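Local coordinates for protein activated BY transcription factor SSRB (Salmonella enterica, PDB 2WNW) that belongs to glycosyl hydrolase family 30 and combines a TIM-barrel domain with a beta-sandwich domain, at residues Ser7-Pro10 with Tyr11-Gln14; Leu361-Asn364 with His365-Gly369. All blocks are in the same frame, centred on the assembly; numbering follows the deposited sequence.

Contact 1 of 2, residues Ser7-Pro10 with Tyr11-Gln14; sequences SSDP and YRQQ
Asp9 and Gln14 form an antiparallel hydrogen-bonded pair where the chain doubles back at the end of strand 2-9. Asp9 N gives a nearly straight bond to Gln14 O at 2.6 Å. In return, Gln14 N reaches Asp9 O at 3.1 Å. Asp9 O also accepts from Arg12 N at 2.9 Å, and the two donors come from opposite faces of the carbonyl plane. Asp9 O is thus gripped twice by backbone alone. Inside the loop, Gln13 N bonds to Pro10 O at 2.8 Å. Two residues, Gln13 and Gln14, lie across from the single Asp9; with Gln13 at positive backbone angles (phi 58°, psi 30°) this is a G1 beta bulge. The hairpin belongs to the sheet that strand 2-9 forms with strands 17-25 and 437-442.

The Asp9 carboxylate swings out over the loop, with CG anti to the backbone N (chi1 -176°). Asp9 and Arg12 cross at a slant; Asp9 OD1 is 3.3 Å from Arg12 CD, on the extended part of that chain. Its salt bridge to Arg12 NE is long, and the oxygen is well out of the guanidinium plane, so only charge acts there. Asp9 OD2 accepts a hydrogen bond from a water, 2.5 Å from the water oxygen, and the same water accepts one from Tyr11 N at 2.8 Å. The water thus ties the carboxylate to the start of the turn. Pro10 is buried and packs on Ile307 and Trp310 of helix 305-322.

Contact 2 of 2, residues Leu361-Asn364 with His365-Gly369; sequences LRRN and HSWYG
The Trp367 ring carries Arg363 CD on one face, 3.6 Å from the centroid of the six-membered ring, and has Tyr368 CD2 at its edge. This is a CH-pi contact, close to the ring normal. The Arg363 guanidinium holds Tyr368 OH over the centre of one face, with Tyr368 OH 3.4 Å from Arg363 CZ. At the guanidinium edge lies the Trp367 rim, where Arg363 NH1 is 3.4 Å from Trp367 CZ3. The guanidinium plane is 68° from the indole and 41° from the phenol. A bend at chi3 (-69°) lets the Arg363 chain pass over the indole and bring its tip to both rings. Tyr368 in turn has Trp367 CE3 over one face.

The contact joins strand 360-363, an outermost strand of a three-stranded sheet, to the N-terminal part of helix 365-374. Both lie in the TIM-barrel family region. Asn364 O accepts from Trp367 N at 3.0 Å, a bond from the helix back to the connecting residue. Tyr368 CD1 is 3.5 Å from Asn364 O. The Asn364 side chain turns elsewhere: ND2 bonds to Ala350 O and Gln353 OE1. Trp367 also stacks with His81, and Tyr368 with Phe15.

Contact 1 is complete in the chain before contact 2 begins. Their centres are about 12 Å apart, and they touch through His365. Gln13 OE1 is 3.4 Å from His365 CE1, and Pro10 CB is 4.0 Å from His365 CD2; both are packing contacts. Phe15, just after residues 11-14, meets His365 edge-to-face, and Pro10 and Ser8 touch it too. Trp310 of helix 305-322 also reaches His365. Ser8 OG bonds to His372 NE2, further along the helix that begins in contact 2, and to Leu16 N. The N-terminal hairpin of the beta-sandwich side is thereby set against helix 365-374 of the TIM-barrel side. Neither contact includes a ligand.

Contact 1 of 2, residues Ser7-Pro10 with Tyr11-Gln14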
# COMPACT_ATOMS: atom_id res chain seq x y z
N SER A 7 -11.30 22.43 -0.71
CA SER A 7 -9.89 22.51 -0.36
C SER A 7 -9.57 23.14 0.99
O SER A 7 -10.17 24.14 1.39
CB SER A 7 -9.14 23.29 -1.45
OG SER A 7 -9.44 22.78 -2.74
N SER A 8 -8.61 22.53 1.68
CA SER A 8 -8.16 23.02 2.98
C SER A 8 -6.67 23.33 2.90
O SER A 8 -5.89 22.59 2.30
CB SER A 8 -8.40 21.98 4.08
OG SER A 8 -9.77 21.84 4.37
N ASP A 9 -6.29 24.45 3.51
CA ASP A 9 -4.91 24.90 3.56
C ASP A 9 -4.69 25.22 5.03
O ASP A 9 -4.77 26.38 5.44
CB ASP A 9 -4.75 26.16 2.69
CG ASP A 9 -3.31 26.66 2.61
OD1 ASP A 9 -3.07 27.56 1.79
OD2 ASP A 9 -2.44 26.16 3.36
N PRO A 10 -4.44 24.19 5.85
CA PRO A 10 -4.23 24.38 7.29
C PRO A 10 -3.22 25.45 7.70
O PRO A 10 -3.47 26.20 8.64
CB PRO A 10 -3.84 22.97 7.77
CG PRO A 10 -3.28 22.32 6.54
CD PRO A 10 -4.21 22.79 5.46
N TYR A 11 -2.09 25.54 7.00
CA TYR A 11 -1.10 26.55 7.36
C TYR A 11 -1.64 27.97 7.22
O TYR A 11 -1.09 28.91 7.80
CB TYR A 11 0.18 26.37 6.54
CG TYR A 11 1.09 25.31 7.13
CD1 TYR A 11 1.63 25.46 8.41
CD2 TYR A 11 1.41 24.16 6.41
CE1 TYR A 11 2.46 24.47 8.97
CE2 TYR A 11 2.24 23.17 6.95
CZ TYR A 11 2.76 23.34 8.23
OH TYR A 11 3.58 22.36 8.76
N ARG A 12 -2.72 28.14 6.45
CA ARG A 12 -3.33 29.46 6.30
C ARG A 12 -4.68 29.49 7.01
O ARG A 12 -5.46 30.42 6.85
CB ARG A 12 -3.52 29.81 4.82
CG ARG A 12 -2.23 30.12 4.08
CD ARG A 12 -2.55 30.68 2.71
NE ARG A 12 -1.34 30.91 1.91
CZ ARG A 12 -1.35 31.46 0.69
NH1 ARG A 12 -2.49 31.83 0.14
NH2 ARG A 12 -0.21 31.63 0.04
N GLN A 13 -4.95 28.46 7.81
CA GLN A 13 -6.20 28.38 8.55
C GLN A 13 -7.44 28.42 7.64
O GLN A 13 -8.49 28.92 8.04
CB GLN A 13 -6.28 29.52 9.57
CG GLN A 13 -5.18 29.49 10.63
CD GLN A 13 -5.45 28.47 11.72
OE1 GLN A 13 -5.68 27.29 11.45
NE2 GLN A 13 -5.41 28.93 12.97
N GLN A 14 -7.30 27.92 6.42
CA GLN A 14 -8.41 27.87 5.46
C GLN A 14 -8.90 26.43 5.40
O GLN A 14 -8.16 25.55 4.96
CB GLN A 14 -7.96 28.30 4.07
CG GLN A 14 -8.42 29.69 3.67
CD GLN A 14 -7.86 30.77 4.56
OE1 GLN A 14 -6.66 30.99 4.60
NE2 GLN A 14 -8.74 31.44 5.30
O HOH W 1 -1.58 24.11 4.59

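Contact 2 of 2, residues Leu361-Asn364 with His365-Gly369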
# COMPACT_ATOMS: atom_id res chain seq x y z
N LEU A 361 -17.25 27.10 22.08
CA LEU A 361 -17.03 25.84 21.38
C LEU A 361 -15.82 26.02 20.47
O LEU A 361 -15.70 27.04 19.79
CB LEU A 361 -18.28 25.51 20.55
CG LEU A 361 -18.55 24.07 20.13
CD1 LEU A 361 -18.68 23.19 21.36
CD2 LEU A 361 -19.84 24.00 19.32
N ARG A 362 -14.93 25.03 20.44
CA ARG A 362 -13.72 25.10 19.62
C ARG A 362 -13.53 23.87 18.73
O ARG A 362 -13.63 22.73 19.20
CB ARG A 362 -12.51 25.25 20.54
CG ARG A 362 -11.16 25.02 19.88
CD ARG A 362 -10.23 24.29 20.84
NE ARG A 362 -10.17 24.94 22.15
CZ ARG A 362 -9.66 24.38 23.24
NH1 ARG A 362 -9.16 23.15 23.19
NH2 ARG A 362 -9.65 25.04 24.39
N ARG A 363 -13.27 24.10 17.45
CA ARG A 363 -13.05 23.02 16.50
C ARG A 363 -11.57 22.91 16.15
O ARG A 363 -10.98 23.84 15.59
CB ARG A 363 -13.85 23.25 15.22
CG ARG A 363 -15.33 22.90 15.34
CD ARG A 363 -16.08 23.27 14.08
NE ARG A 363 -16.16 24.72 13.91
CZ ARG A 363 -16.65 25.32 12.84
NH1 ARG A 363 -17.11 24.59 11.82
NH2 ARG A 363 -16.69 26.64 12.77
N ASN A 364 -10.97 21.77 16.48
CA ASN A 364 -9.56 21.54 16.20
C ASN A 364 -9.35 21.11 14.75
O ASN A 364 -10.31 20.78 14.05
CB ASN A 364 -9.00 20.49 17.16
CG ASN A 364 -8.94 20.99 18.59
OD1 ASN A 364 -8.34 22.04 18.86
ND2 ASN A 364 -9.56 20.26 19.51
N HIS A 365 -8.09 21.10 14.30
CA HIS A 365 -7.78 20.71 12.93
C HIS A 365 -8.38 19.34 12.57
O HIS A 365 -8.86 19.14 11.46
CB HIS A 365 -6.26 20.66 12.71
CG HIS A 365 -5.64 22.01 12.46
ND1 HIS A 365 -6.08 23.16 13.08
CD2 HIS A 365 -4.58 22.37 11.70
CE1 HIS A 365 -5.32 24.17 12.71
NE2 HIS A 365 -4.40 23.72 11.87
N SER A 366 -8.34 18.41 13.52
CA SER A 366 -8.86 17.07 13.29
C SER A 366 -10.33 17.07 12.84
O SER A 366 -10.73 16.24 12.04
CB SER A 366 -8.70 16.22 14.55
OG SER A 366 -9.39 16.81 15.64
N TRP A 367 -11.12 18.00 13.35
CA TRP A 367 -12.53 18.07 12.97
C TRP A 367 -12.64 18.30 11.46
O TRP A 367 -13.44 17.65 10.79
CB TRP A 367 -13.25 19.20 13.71
CG TRP A 367 -14.75 19.20 13.52
CD1 TRP A 367 -15.66 18.44 14.20
CD2 TRP A 367 -15.50 19.97 12.57
NE1 TRP A 367 -16.93 18.69 13.73
CE2 TRP A 367 -16.86 19.62 12.73
CE3 TRP A 367 -15.15 20.92 11.60
CZ2 TRP A 367 -17.88 20.20 11.95
CZ3 TRP A 367 -16.16 21.49 10.83
CH2 TRP A 367 -17.51 21.12 11.01
N TYR A 368 -11.83 19.21 10.93
CA TYR A 368 -11.86 19.49 9.49
C TYR A 368 -11.26 18.34 8.70
O TYR A 368 -11.70 18.05 7.59
CB TYR A 368 -11.11 20.79 9.17
CG TYR A 368 -11.68 22.00 9.88
CD1 TYR A 368 -11.14 22.44 11.08
CD2 TYR A 368 -12.79 22.66 9.36
CE1 TYR A 368 -11.69 23.52 11.76
CE2 TYR A 368 -13.35 23.75 10.04
CZ TYR A 368 -12.80 24.17 11.23
OH TYR A 368 -13.37 25.22 11.91
N GLY A 369 -10.25 17.68 9.27
CA GLY A 369 -9.63 16.55 8.60
C GLY A 369 -10.64 15.44 8.40
O GLY A 369 -10.76 14.88 7.31